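Local coordinates for periplasmic binding protein/LacI transcriptional regulator (Brachyspira murdochii, PDB 4KQC), which probably binds a carbohydrate as the solute-binding component of an ABC transporter, at residues Asn60-Ala65 against Lys83-Pro88; Asp74-Ile79 against Gln100-Val105; Ser268-Pro273 against Lys301-Thr306. All blocks are in the same frame, centred on the assembly; numbering follows the deposited sequence. Where two conformers were deposited one is given.

Interaction 1: Asn60-Ala65 against Lys83-Pro88; sequences NKNPDA and KEKNIP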
ATOM      1  N   ASN A  60      20.817   8.624 -18.786  1.00 11.81           N
ATOM      2  CA  ASN A  60      21.985   8.780 -19.602  1.00 13.41           C
ATOM      3  C   ASN A  60      22.182   7.741 -20.690  1.00 13.64           C
ATOM      4  O   ASN A  60      22.883   8.001 -21.698  1.00 14.99           O
ATOM      5  CB  ASN A  60      23.251   8.819 -18.714  1.00 13.54           C
ATOM      6  CG  ASN A  60      23.341  10.023 -17.817  1.00 16.37           C
ATOM      7  OD1 ASN A  60      22.625  10.976 -17.977  1.00 19.96           O
ATOM      8  ND2 ASN A  60      24.185   9.934 -16.816  1.00 20.51           N
ATOM      9  N   LYS A  61      21.589   6.551 -20.517  1.00 12.35           N
ATOM     10  CA  LYS A  61      21.580   5.473 -21.520  1.00 12.99           C
ATOM     11  C   LYS A  61      20.716   5.693 -22.754  1.00 12.23           C
ATOM     12  O   LYS A  61      20.736   4.840 -23.701  1.00 12.49           O
ATOM     13  CB  LYS A  61      21.178   4.158 -20.869  1.00 13.74           C
ATOM     14  CG  LYS A  61      22.141   3.724 -19.765  1.00 15.64           C
ATOM     15  CD  LYS A  61      21.702   2.376 -19.186  1.00 17.56           C
ATOM     16  CE  LYS A  61      22.652   1.873 -18.129  1.00 20.64           C
ATOM     17  NZ  LYS A  61      22.135   0.617 -17.526  1.00 22.98           N
ATOM     18  N   ASN A  62      19.953   6.792 -22.744  1.00 12.12           N
ATOM     19  CA  ASN A  62      18.960   7.063 -23.761  1.00 13.05           C
ATOM     20  C   ASN A  62      18.053   5.860 -24.030  1.00 12.49           C
ATOM     21  O   ASN A  62      17.989   5.392 -25.155  1.00 14.06           O
ATOM     22  CB  ASN A  62      19.649   7.508 -25.043  1.00 13.51           C
ATOM     23  CG  ASN A  62      20.314   8.846 -24.865  1.00 14.91           C
ATOM     24  OD1 ASN A  62      19.678   9.789 -24.333  1.00 14.73           O
ATOM     25  ND2 ASN A  62      21.631   8.951 -25.223  1.00 16.79           N
ATOM     26  N   PRO A  63      17.360   5.371 -23.011  1.00 11.73           N
ATOM     27  CA  PRO A  63      16.441   4.242 -23.188  1.00 12.12           C
ATOM     28  C   PRO A  63      15.227   4.636 -24.007  1.00 11.87           C
ATOM     29  O   PRO A  63      14.891   5.802 -24.164  1.00 12.10           O
ATOM     30  CB  PRO A  63      16.053   3.875 -21.769  1.00 12.06           C
ATOM     31  CG  PRO A  63      16.147   5.159 -21.037  1.00 12.25           C
ATOM     32  CD  PRO A  63      17.274   5.932 -21.670  1.00 11.86           C
ATOM     33  N   ASP A  64      14.549   3.638 -24.534  1.00 12.77           N
ATOM     34  CA  ASP A  64      13.352   3.848 -25.282  1.00 13.96           C
ATOM     35  C   ASP A  64      12.114   4.353 -24.470  1.00 11.85           C
ATOM     36  O   ASP A  64      11.203   5.000 -25.022  1.00 11.40           O
ATOM     37  CB  ASP A  64      13.011   2.535 -25.965  1.00 16.06           C
ATOM     38  CG  ASP A  64      14.152   2.049 -26.896  1.00 17.23           C
ATOM     39  OD1 ASP A  64      14.699   2.884 -27.599  1.00 25.73           O
ATOM     40  OD2 ASP A  64      14.316   0.868 -27.007  1.00 24.58           O
ATOM     41  N   ALA A  65      12.136   4.059 -23.183  1.00 10.80           N
ATOM     42  CA  ALA A  65      11.196   4.518 -22.238  1.00  9.87           C
ATOM     43  C   ALA A  65      11.683   4.214 -20.849  1.00  9.65           C
ATOM     44  O   ALA A  65      12.616   3.433 -20.669  1.00  9.37           O
ATOM     45  CB  ALA A  65       9.850   3.838 -22.483  1.00  9.66           C
ATOM     46  N   LYS A  83      11.810  14.853 -19.429  1.00 11.15           N
ATOM     47  CA  LYS A  83      10.846  15.638 -20.240  1.00 11.90           C
ATOM     48  C   LYS A  83      11.579  16.308 -21.391  1.00 11.55           C
ATOM     49  O   LYS A  83      11.181  16.180 -22.547  1.00 11.44           O
ATOM     50  CB  LYS A  83      10.084  16.636 -19.379  1.00 12.72           C
ATOM     51  CG  LYS A  83       8.974  17.325 -20.153  1.00 14.84           C
ATOM     52  CD  LYS A  83       8.323  18.396 -19.321  1.00 17.00           C
ATOM     53  CE  LYS A  83       6.973  18.676 -19.934  1.00 19.88           C
ATOM     54  NZ  LYS A  83       6.257  19.747 -19.222  1.00 21.53           N
ATOM     55  N   GLU A  84      12.720  16.951 -21.097  1.00 12.09           N
ATOM     56  CA  GLU A  84      13.492  17.585 -22.150  1.00 11.99           C
ATOM     57  C   GLU A  84      13.999  16.635 -23.221  1.00 12.30           C
ATOM     58  O   GLU A  84      13.957  16.945 -24.416  1.00 13.08           O
ATOM     59  CB  GLU A  84      14.661  18.304 -21.487  1.00 12.76           C
ATOM     60  CG  GLU A  84      15.459  19.192 -22.447  1.00 13.75           C
ATOM     61  CD  GLU A  84      16.521  18.491 -23.259  1.00 16.08           C
ATOM     62  OE1 GLU A  84      16.905  17.349 -22.918  1.00 16.82           O
ATOM     63  OE2 GLU A  84      16.993  19.135 -24.251  1.00 17.24           O
ATOM     64  N   LYS A  85      14.430  15.446 -22.807  1.00 11.82           N
ATOM     65  CA  LYS A  85      14.939  14.421 -23.712  1.00 11.33           C
ATOM     66  C   LYS A  85      13.809  13.698 -24.468  1.00 11.97           C
ATOM     67  O   LYS A  85      14.078  12.869 -25.332  1.00 11.94           O
ATOM     68  CB  LYS A  85      15.812  13.377 -22.971  1.00 10.96           C
ATOM     69  CG  LYS A  85      17.107  13.980 -22.481  1.00 10.65           C
ATOM     70  CD  LYS A  85      17.839  13.032 -21.544  1.00 11.46           C
ATOM     71  CE  LYS A  85      18.476  11.858 -22.293  1.00 12.34           C
ATOM     72  NZ  LYS A  85      19.657  12.275 -23.104  1.00 13.11           N
ATOM     73  N   ASN A  86      12.569  13.999 -24.137  1.00 12.23           N
ATOM     74  CA  ASN A  86      11.418  13.332 -24.757  0.70 12.82           C
ATOM     75  C   ASN A  86      11.454  11.818 -24.649  1.00 13.26           C
ATOM     76  O   ASN A  86      10.981  11.115 -25.571  1.00 15.04           O
ATOM     77  CB  ASN A  86      11.255  13.764 -26.244  0.70 14.09           C
ATOM     78  CG  ASN A  86      10.907  15.226 -26.384  0.70 15.08           C
ATOM     79  OD1 ASN A  86      11.570  15.976 -27.143  0.70 19.51           O
ATOM     80  ND2 ASN A  86       9.905  15.660 -25.649  0.70 15.67           N
ATOM     81  N   ILE A  87      11.929  11.326 -23.522  1.00 11.55           N
ATOM     82  CA  ILE A  87      11.836   9.878 -23.175  1.00 12.24           C
ATOM     83  C   ILE A  87      10.444   9.596 -22.579  1.00 11.39           C
ATOM     84  O   ILE A  87      10.071  10.223 -21.603  1.00 11.32           O
ATOM     85  CB  ILE A  87      12.919   9.480 -22.195  1.00 12.49           C
ATOM     86  CG1 ILE A  87      14.344   9.677 -22.789  1.00 13.58           C
ATOM     87  CG2 ILE A  87      12.745   8.034 -21.773  1.00 13.94           C
ATOM     88  CD1 ILE A  87      15.436   9.676 -21.723  1.00 14.22           C
ATOM     89  N   PRO A  88       9.681   8.669 -23.130  1.00 11.91           N
ATOM     90  CA  PRO A  88       8.408   8.353 -22.528  1.00 12.13           C
ATOM     91  C   PRO A  88       8.569   7.841 -21.105  1.00 11.05           C
ATOM     92  O   PRO A  88       9.402   6.979 -20.839  1.00 11.29           O
ATOM     93  CB  PRO A  88       7.860   7.257 -23.420  1.00 12.66           C
ATOM     94  CG  PRO A  88       8.542   7.438 -24.731  1.00 13.83           C
ATOM     95  CD  PRO A  88       9.854   8.046 -24.451  1.00 13.32           C
TER
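Two loops that each lead from a helix into a parallel strand of one lobe of the periplasmic binding protein fold meet where Asn62 faces Lys85 and Pro63, Asp64 and Ala65 run beside Ile87 and Pro88. Residues 62-65 and 85-88 travel in nearly the same direction, 25° apart. At the outer end the amide oxygen OD1 of Asn62 accepts a hydrogen bond from NZ of Lys85 at 2.8 Å, with the ammonium in the carbonyl plane. The lysine chain is bent at its last two torsions (chi3 74°, chi4 71°), which turns NZ onto the amide, and the two side chains cross at about a right angle. Asn62 follows its helix with positive phi, a conformation asparagine tolerates well.

Further in, the contact turns apolar. CD1 of Ile87 reaches CD of Pro63 at 4.2 Å, and its other branch, CG2, lies 3.9 Å from CA of Ala65. Pro88 sets its ring against the Asp64 carbonyl, CD to O 3.4 Å, while CB of Ala65 meets CB of Pro88 at 4.1 Å. The carboxylate of Asp64 is taken up outside the contact, where OD2 accepts from Tyr6 N. Helix 273-288 packs on Ala65 and Pro88. The chemistry is thus graded: a polar bond toward the surface, where the lysine can probably meet water, and compact, largely apolar residues where the strands begin.

Interaction 2: Asp74-Ile79 against Gln100-Val105; sequences DFTEQI and QAQGAV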
ATOM      1  N   ASP A  74      12.996  13.839  -3.715  1.00 12.23           N
ATOM      2  CA  ASP A  74      12.728  14.826  -4.735  1.00 12.43           C
ATOM      3  C   ASP A  74      13.420  14.425  -6.032  1.00 12.21           C
ATOM      4  O   ASP A  74      14.655  14.546  -6.196  1.00 13.40           O
ATOM      5  CB  ASP A  74      13.241  16.157  -4.263  1.00 13.68           C
ATOM      6  CG  ASP A  74      12.920  17.350  -5.225  1.00 14.35           C
ATOM      7  OD1 ASP A  74      12.788  17.151  -6.459  1.00 15.28           O
ATOM      8  OD2 ASP A  74      12.857  18.521  -4.693  1.00 16.00           O
ATOM      9  N   PHE A  75      12.629  14.023  -7.002  1.00 11.61           N
ATOM     10  CA  PHE A  75      13.123  13.624  -8.301  1.00 10.73           C
ATOM     11  C   PHE A  75      12.810  14.621  -9.450  1.00 10.41           C
ATOM     12  O   PHE A  75      12.830  14.258 -10.617  1.00 10.23           O
ATOM     13  CB  PHE A  75      12.565  12.221  -8.647  1.00 10.37           C
ATOM     14  CG  PHE A  75      12.925  11.195  -7.641  1.00 10.03           C
ATOM     15  CD1 PHE A  75      12.135  10.973  -6.511  1.00 10.11           C
ATOM     16  CD2 PHE A  75      14.186  10.555  -7.679  1.00 10.77           C
ATOM     17  CE1 PHE A  75      12.515  10.125  -5.513  1.00 10.52           C
ATOM     18  CE2 PHE A  75      14.547   9.679  -6.677  1.00 10.97           C
ATOM     19  CZ  PHE A  75      13.732   9.470  -5.576  1.00 10.72           C
ATOM     20  N   THR A  76      12.523  15.845  -9.120  1.00 10.35           N
ATOM     21  CA  THR A  76      12.127  16.813 -10.091  1.00 10.89           C
ATOM     22  C   THR A  76      13.201  17.136 -11.133  1.00 11.16           C
ATOM     23  O   THR A  76      12.862  17.357 -12.282  1.00 11.41           O
ATOM     24  CB  THR A  76      11.631  18.140  -9.432  1.00 11.10           C
ATOM     25  OG1 THR A  76      12.633  18.688  -8.568  1.00 11.34           O
ATOM     26  CG2 THR A  76      10.430  17.937  -8.590  1.00 11.63           C
ATOM     27  N   GLU A  77      14.469  17.154 -10.737  1.00 12.54           N
ATOM     28  CA  GLU A  77      15.540  17.399 -11.684  1.00 13.10           C
ATOM     29  C   GLU A  77      15.595  16.290 -12.712  1.00 12.12           C
ATOM     30  O   GLU A  77      15.752  16.551 -13.903  1.00 11.87           O
ATOM     31  CB  GLU A  77      16.908  17.578 -10.983  1.00 15.47           C
ATOM     32  CG  GLU A  77      16.938  18.798 -10.060  1.00 17.81           C
ATOM     33  CD  GLU A  77      18.334  19.205  -9.611  1.00 24.96           C
ATOM     34  OE1 GLU A  77      19.306  18.516  -9.979  1.00 31.54           O
ATOM     35  OE2 GLU A  77      18.489  20.243  -8.892  1.00 29.54           O
ATOM     36  N   GLN A  78      15.479  15.058 -12.256  1.00 11.84           N
ATOM     37  CA  GLN A  78      15.528  13.880 -13.146  1.00 11.14           C
ATOM     38  C   GLN A  78      14.316  13.884 -14.106  1.00 10.68           C
ATOM     39  O   GLN A  78      14.461  13.692 -15.322  1.00  9.67           O
ATOM     40  CB  GLN A  78      15.507  12.615 -12.285  1.00 11.97           C
ATOM     41  CG  GLN A  78      16.826  12.363 -11.594  1.00 13.11           C
ATOM     42  CD  GLN A  78      17.043  13.185 -10.314  1.00 15.14           C
ATOM     43  OE1 GLN A  78      16.114  13.753  -9.723  1.00 14.66           O
ATOM     44  NE2 GLN A  78      18.297  13.323  -9.946  1.00 19.43           N
ATOM     45  N   ILE A  79      13.152  14.191 -13.558  1.00 10.70           N
ATOM     46  CA  ILE A  79      11.930  14.196 -14.369  1.00 11.53           C
ATOM     47  C   ILE A  79      11.979  15.349 -15.380  1.00 10.80           C
ATOM     48  O   ILE A  79      11.626  15.202 -16.566  1.00 12.00           O
ATOM     49  CB  ILE A  79      10.682  14.254 -13.481  1.00 11.44           C
ATOM     50  CG1 ILE A  79      10.549  12.986 -12.692  1.00 11.26           C
ATOM     51  CG2 ILE A  79       9.416  14.520 -14.317  1.00 12.38           C
ATOM     52  CD1 ILE A  79       9.658  13.145 -11.494  1.00 11.55           C
ATOM     53  N   GLN A 100       5.490  16.487  -8.603  1.00 12.68           N
ATOM     54  CA  GLN A 100       6.810  16.360  -9.225  1.00 11.75           C
ATOM     55  C   GLN A 100       6.711  16.020 -10.707  1.00 11.90           C
ATOM     56  O   GLN A 100       7.738  15.992 -11.388  1.00 12.46           O
ATOM     57  CB  GLN A 100       7.655  15.294  -8.550  1.00 11.33           C
ATOM     58  CG  GLN A 100       7.960  15.627  -7.099  1.00 11.02           C
ATOM     59  CD  GLN A 100       8.986  14.724  -6.435  1.00 11.44           C
ATOM     60  OE1 GLN A 100       9.693  13.967  -7.086  1.00 12.76           O
ATOM     61  NE2 GLN A 100       9.000  14.755  -5.109  1.00 12.01           N
ATOM     62  N   ALA A 101       5.541  15.611 -11.183  1.00 12.89           N
ATOM     63  CA  ALA A 101       5.472  14.999 -12.490  1.00 12.30           C
ATOM     64  C   ALA A 101       5.697  15.939 -13.674  1.00 12.57           C
ATOM     65  O   ALA A 101       6.066  15.485 -14.776  1.00 12.98           O
ATOM     66  CB  ALA A 101       4.100  14.299 -12.647  1.00 11.81           C
ATOM     67  N   GLN A 102       5.438  17.232 -13.504  1.00 13.50           N
ATOM     68  CA  GLN A 102       5.734  18.219 -14.531  1.00 13.85           C
ATOM     69  C   GLN A 102       5.142  17.916 -15.927  1.00 13.72           C
ATOM     70  O   GLN A 102       5.740  18.255 -16.957  1.00 14.25           O
ATOM     71  CB  GLN A 102       7.275  18.409 -14.602  1.00 14.43           C
ATOM     72  CG  GLN A 102       7.909  18.982 -13.344  1.00 14.96           C
ATOM     73  CD  GLN A 102       9.435  18.827 -13.315  1.00 15.65           C
ATOM     74  OE1 GLN A 102      10.171  19.557 -13.969  1.00 18.17           O
ATOM     75  NE2 GLN A 102       9.911  17.847 -12.592  1.00 14.98           N
ATOM     76  N   GLY A 103       3.962  17.284 -15.964  1.00 14.79           N
ATOM     77  CA  GLY A 103       3.353  16.973 -17.241  1.00 15.09           C
ATOM     78  C   GLY A 103       4.012  15.891 -18.019  1.00 15.32           C
ATOM     79  O   GLY A 103       3.735  15.794 -19.196  1.00 18.57           O
ATOM     80  N   ALA A 104       4.989  15.209 -17.433  1.00 13.97           N
ATOM     81  CA  ALA A 104       5.808  14.240 -18.185  1.00 13.93           C
ATOM     82  C   ALA A 104       5.342  12.777 -18.042  1.00 13.50           C
ATOM     83  O   ALA A 104       5.832  11.895 -18.781  1.00 16.22           O
ATOM     84  CB  ALA A 104       7.249  14.381 -17.787  1.00 15.15           C
ATOM     85  N   VAL A 105       4.451  12.510 -17.092  1.00 12.71           N
ATOM     86  CA  VAL A 105       4.084  11.143 -16.828  1.00 12.58           C
ATOM     87  C   VAL A 105       2.879  10.783 -17.734  1.00 12.82           C
ATOM     88  O   VAL A 105       1.802  11.296 -17.544  1.00 14.10           O
ATOM     89  CB  VAL A 105       3.772  10.894 -15.334  1.00 12.62           C
ATOM     90  CG1 VAL A 105       3.303   9.443 -15.147  1.00 13.66           C
ATOM     91  CG2 VAL A 105       4.977  11.262 -14.489  1.00 12.88           C
TER
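The carboxamide of Gln100 brings its oxygen to the edge of the Phe75 ring, near the ring plane, with OE1 3.9 Å from CD1; the amide and ring planes are 34° apart. Phe68 makes an edge-to-face pair with the same ring, and Gln51 and Gln52 of helix 48-60 also touch Phe75. The OE1 atom accepts from the backbone N of Phe75 at 2.9 Å, the donor standing 44° out of the carbonyl plane, while NE2 of Gln100 bonds to the Gly73 carbonyl. Glutamine suits this buried place because one amide serves both a donor and an acceptor of the backbone.

The Gln102 amide works differently. Its NE2 gives a nearly straight bond to Thr76 O (3.0 Å), in both the amide plane and the carbonyl plane, and a second to Gln100 O at 3.1 Å. A chain extended beyond CG carries this amide across to the helix.

Between the two glutamines, CG2 of Thr76 rests on CG of Gln100 at 3.7 Å. Ile79 points into the loop: its CD1 lies 3.4 Å from Gln100 O, and CG2 packs against CB of Ala104 at 4.1 Å. With chi1 56° the threonine hydroxyl bonds back to OD1 of Asp74 and the methyl is left facing Gln100. That oxygen also accepts from Thr76 N, forming an Asx turn just ahead of helix 76-84. Across the contact, Ala101 to Ala104 form a type I' turn, with Gln102 and Gly103 at positive phi. A helix N terminus is thus tied to the loop before strand 105-110, within the parallel alpha/beta lobe of the periplasmic binding protein fold.

Interaction 3: Ser268-Pro273 against Lys301-Thr306; sequences SVTQDP and KWYDKT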
ATOM      1  N   SER A 268      -6.688  -8.505   5.640  1.00  9.80           N
ATOM      2  CA  SER A 268      -6.026  -7.379   4.996  1.00 10.05           C
ATOM      3  C   SER A 268      -6.292  -7.351   3.531  1.00 10.54           C
ATOM      4  O   SER A 268      -6.828  -8.312   2.938  1.00  9.97           O
ATOM      5  CB  SER A 268      -4.497  -7.470   5.222  1.00 10.62           C
ATOM      6  OG  SER A 268      -4.148  -7.262   6.592  1.00 11.08           O
ATOM      7  N   VAL A 269      -5.962  -6.246   2.882  1.00 10.82           N
ATOM      8  CA  VAL A 269      -6.036  -6.210   1.413  1.00 11.59           C
ATOM      9  C   VAL A 269      -4.673  -6.339   0.803  1.00 11.64           C
ATOM     10  O   VAL A 269      -3.711  -5.808   1.353  1.00 12.49           O
ATOM     11  CB  VAL A 269      -6.751  -4.941   0.880  1.00 11.74           C
ATOM     12  CG1 VAL A 269      -8.198  -4.993   1.238  1.00 14.05           C
ATOM     13  CG2 VAL A 269      -6.144  -3.684   1.386  1.00 11.06           C
ATOM     14  N   THR A 270      -4.583  -7.091  -0.291  1.00 12.04           N
ATOM     15  CA  THR A 270      -3.287  -7.271  -0.987  1.00 11.42           C
ATOM     16  C   THR A 270      -3.363  -6.652  -2.348  1.00 11.28           C
ATOM     17  O   THR A 270      -4.394  -6.636  -3.013  1.00 10.69           O
ATOM     18  CB  THR A 270      -2.855  -8.752  -1.138  1.00 12.09           C
ATOM     19  OG1 THR A 270      -1.581  -8.850  -1.774  1.00 13.35           O
ATOM     20  CG2 THR A 270      -3.852  -9.607  -1.904  1.00 11.92           C
ATOM     21  N   GLN A 271      -2.243  -6.132  -2.777  1.00 10.08           N
ATOM     22  CA  GLN A 271      -2.090  -5.707  -4.153  1.00 10.98           C
ATOM     23  C   GLN A 271      -1.747  -6.884  -5.067  1.00 10.99           C
ATOM     24  O   GLN A 271      -1.719  -8.004  -4.635  1.00 12.28           O
ATOM     25  CB  GLN A 271      -1.008  -4.633  -4.256  1.00 11.10           C
ATOM     26  CG  GLN A 271      -1.087  -3.439  -3.286  1.00 11.78           C
ATOM     27  CD  GLN A 271       0.053  -2.473  -3.512  1.00 12.55           C
ATOM     28  OE1 GLN A 271       0.119  -1.835  -4.592  1.00 15.40           O
ATOM     29  NE2 GLN A 271       0.953  -2.359  -2.585  1.00 13.03           N
ATOM     30  N   ASP A 272      -1.511  -6.613  -6.356  1.00 11.67           N
ATOM     31  CA  ASP A 272      -1.161  -7.674  -7.357  1.00 12.38           C
ATOM     32  C   ASP A 272       0.194  -7.275  -7.970  1.00 11.64           C
ATOM     33  O   ASP A 272       0.242  -6.653  -9.054  1.00 11.60           O
ATOM     34  CB  ASP A 272      -2.237  -7.760  -8.420  1.00 12.60           C
ATOM     35  CG  ASP A 272      -2.020  -8.905  -9.419  1.00 13.31           C
ATOM     36  OD1 ASP A 272      -0.956  -9.570  -9.492  1.00 14.27           O
ATOM     37  OD2 ASP A 272      -2.981  -9.239 -10.194  1.00 14.64           O
ATOM     38  N   PRO A 273       1.285  -7.539  -7.227  1.00 11.04           N
ATOM     39  CA  PRO A 273       2.611  -7.067  -7.670  1.00 11.42           C
ATOM     40  C   PRO A 273       3.027  -7.571  -9.046  1.00 11.55           C
ATOM     41  O   PRO A 273       3.578  -6.794  -9.853  1.00 10.99           O
ATOM     42  CB  PRO A 273       3.546  -7.565  -6.570  1.00 11.59           C
ATOM     43  CG  PRO A 273       2.794  -8.652  -5.850  1.00 11.84           C
ATOM     44  CD  PRO A 273       1.365  -8.209  -5.908  1.00 11.69           C
ATOM     45  N   LYS A 301      -7.288  -7.147  -3.413  1.00 13.44           N
ATOM     46  CA  LYS A 301      -8.156  -8.243  -3.010  1.00 15.04           C
ATOM     47  C   LYS A 301      -8.053  -8.433  -1.498  1.00 12.89           C
ATOM     48  O   LYS A 301      -6.940  -8.301  -0.916  1.00 12.74           O
ATOM     49  CB  LYS A 301      -7.751  -9.555  -3.663  1.00 17.58           C
ATOM     50  CG  LYS A 301      -8.065  -9.700  -5.143  1.00 21.36           C
ATOM     51  CD  LYS A 301      -7.770 -11.147  -5.530  1.00 23.62           C
ATOM     52  CE  LYS A 301      -8.127 -11.488  -6.959  1.00 27.59           C
ATOM     53  NZ  LYS A 301      -9.475 -10.989  -7.283  1.00 31.81           N
ATOM     54  N   TRP A 302      -9.213  -8.698  -0.890  1.00 12.22           N
ATOM     55  CA  TRP A 302      -9.249  -9.050   0.529  1.00 12.12           C
ATOM     56  C   TRP A 302      -8.707 -10.453   0.704  1.00 12.59           C
ATOM     57  O   TRP A 302      -9.074 -11.371  -0.046  1.00 12.94           O
ATOM     58  CB  TRP A 302     -10.707  -9.008   1.019  1.00 12.54           C
ATOM     59  CG  TRP A 302     -10.912  -9.423   2.419  1.00 12.39           C
ATOM     60  CD1 TRP A 302     -11.392 -10.606   2.868  1.00 13.79           C
ATOM     61  CD2 TRP A 302     -10.610  -8.628   3.590  1.00 13.38           C
ATOM     62  NE1 TRP A 302     -11.465 -10.587   4.247  1.00 13.85           N
ATOM     63  CE2 TRP A 302     -10.961  -9.405   4.719  1.00 13.93           C
ATOM     64  CE3 TRP A 302     -10.084  -7.347   3.789  1.00 13.67           C
ATOM     65  CZ2 TRP A 302     -10.856  -8.918   6.030  1.00 14.24           C
ATOM     66  CZ3 TRP A 302      -9.946  -6.898   5.078  1.00 13.40           C
ATOM     67  CH2 TRP A 302     -10.323  -7.680   6.181  1.00 13.29           C
ATOM     68  N   TYR A 303      -7.948 -10.642   1.760  1.00 12.23           N
ATOM     69  CA  TYR A 303      -7.481 -11.969   2.179  1.00 12.56           C
ATOM     70  C   TYR A 303      -7.597 -12.099   3.702  1.00 12.92           C
ATOM     71  O   TYR A 303      -7.501 -11.093   4.462  1.00 12.31           O
ATOM     72  CB  TYR A 303      -6.138 -12.304   1.629  1.00 12.04           C
ATOM     73  CG  TYR A 303      -4.970 -11.646   2.328  1.00 11.96           C
ATOM     74  CD1 TYR A 303      -4.598 -10.364   1.979  1.00 12.28           C
ATOM     75  CD2 TYR A 303      -4.234 -12.336   3.270  1.00 12.12           C
ATOM     76  CE1 TYR A 303      -3.529  -9.796   2.551  1.00 12.04           C
ATOM     77  CE2 TYR A 303      -3.144 -11.740   3.886  1.00 12.90           C
ATOM     78  CZ  TYR A 303      -2.830 -10.470   3.526  1.00 12.38           C
ATOM     79  OH  TYR A 303      -1.751  -9.909   4.168  1.00 13.34           O
ATOM     80  N   ASP A 304      -7.827 -13.342   4.123  1.00 13.54           N
ATOM     81  CA  ASP A 304      -8.080 -13.650   5.508  1.00 14.86           C
ATOM     82  C   ASP A 304      -7.768 -15.125   5.706  1.00 15.99           C
ATOM     83  O   ASP A 304      -7.253 -15.764   4.804  1.00 15.85           O
ATOM     84  CB  ASP A 304      -9.490 -13.195   5.928  1.00 15.32           C
ATOM     85  CG  ASP A 304     -10.622 -13.952   5.218  1.00 18.95           C
ATOM     86  OD1 ASP A 304     -10.354 -14.999   4.602  1.00 20.25           O
ATOM     87  OD2 ASP A 304     -11.766 -13.426   5.248  1.00 21.27           O
ATOM     88  N   LYS A 305      -8.122 -15.647   6.864  1.00 18.15           N
ATOM     89  CA  LYS A 305      -7.776 -17.039   7.187  1.00 22.71           C
ATOM     90  C   LYS A 305      -8.413 -17.994   6.230  1.00 20.96           C
ATOM     91  O   LYS A 305      -7.834 -19.040   5.929  1.00 21.72           O
ATOM     92  CB  LYS A 305      -8.239 -17.399   8.582  1.00 25.36           C
ATOM     93  CG  LYS A 305      -7.211 -17.115   9.624  1.00 29.61           C
ATOM     94  CD  LYS A 305      -7.539 -17.840  10.944  1.00 33.65           C
ATOM     95  CE  LYS A 305      -6.719 -19.117  11.142  1.00 37.71           C
ATOM     96  NZ  LYS A 305      -7.188 -20.334  10.431  1.00 44.65           N
ATOM     97  N   THR A 306      -9.572 -17.626   5.720  1.00 20.32           N
ATOM     98  CA  THR A 306     -10.311 -18.506   4.838  0.60 21.38           C
ATOM     99  C   THR A 306      -9.673 -18.697   3.471  1.00 21.09           C
ATOM    100  O   THR A 306      -9.802 -19.788   2.870  1.00 26.08           O
ATOM    101  CB  THR A 306     -11.748 -18.007   4.652  0.60 22.12           C
ATOM    102  OG1 THR A 306     -12.339 -17.834   5.944  0.60 23.39           O
ATOM    103  CG2 THR A 306     -12.576 -19.012   3.825  0.60 23.52           C
TER
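Ser268 and Tyr303 form an antiparallel hydrogen-bonded pair (Ser268 N to Tyr303 O 3.0 Å, Tyr303 N to Ser268 O 2.8 Å). Thr270 and Lys301 pair likewise, Thr270 N to Lys301 O being 2.7 Å. Val269 and Trp302, the non-hydrogen-bonded pair between them, have CA atoms 4.4 Å apart.

On their face of the sheet, CG1 of Val269 meets the indole edge at CE3, 4.0 Å away. A chi1 of 176°, with CG beside the carbonyl carbon, swings one face of the Trp302 indole over Ser268 O, 3.3 Å above the plane. Replacing Trp302 with alanine would probably uncover this backbone and leave Val269 CG1 and Asp304 without their indole partner. On the other face the phenol of Tyr303 lies against Ser268, CE1 to CB 3.7 Å.

Farther out, NE1 of Trp302 bonds to OD2 of Asp304, and Lys123 makes a cation-pi contact with the ring. Asp251 O takes the Tyr303 hydroxyl, and Gln256 that of Ser268. The broad rings suit an edge strand: they cover backbone on both faces and reach helices 113-133 and 254-261. Such an antiparallel strand edging an otherwise parallel sheet completes one lobe of the periplasmic binding protein fold.

How the interactions relate
From the N terminus, residues 60-65 follow helix 48-60 and lead to strand 66-68; interaction 1 closes its loop when the chain returns at 83-88. Interaction 2 opens inside that loop, at 74-79, and closes beyond it at 100-105, so the two cross. Helix 76-84 serves both, and they touch directly: Lys83 NZ bonds probably to Gln102 O. Together they tie this helix to the loops around strands 66-68, 89-92 and 105-110 of the parallel sheet. Interaction 3 comes after both, its nearest atoms about 16 Å from interaction 2. Its loop, 268 to 306, carries helix 273-288, which packs on interaction 1, and strand 296-297, which edges the parallel sheet, and so joins the two lobes.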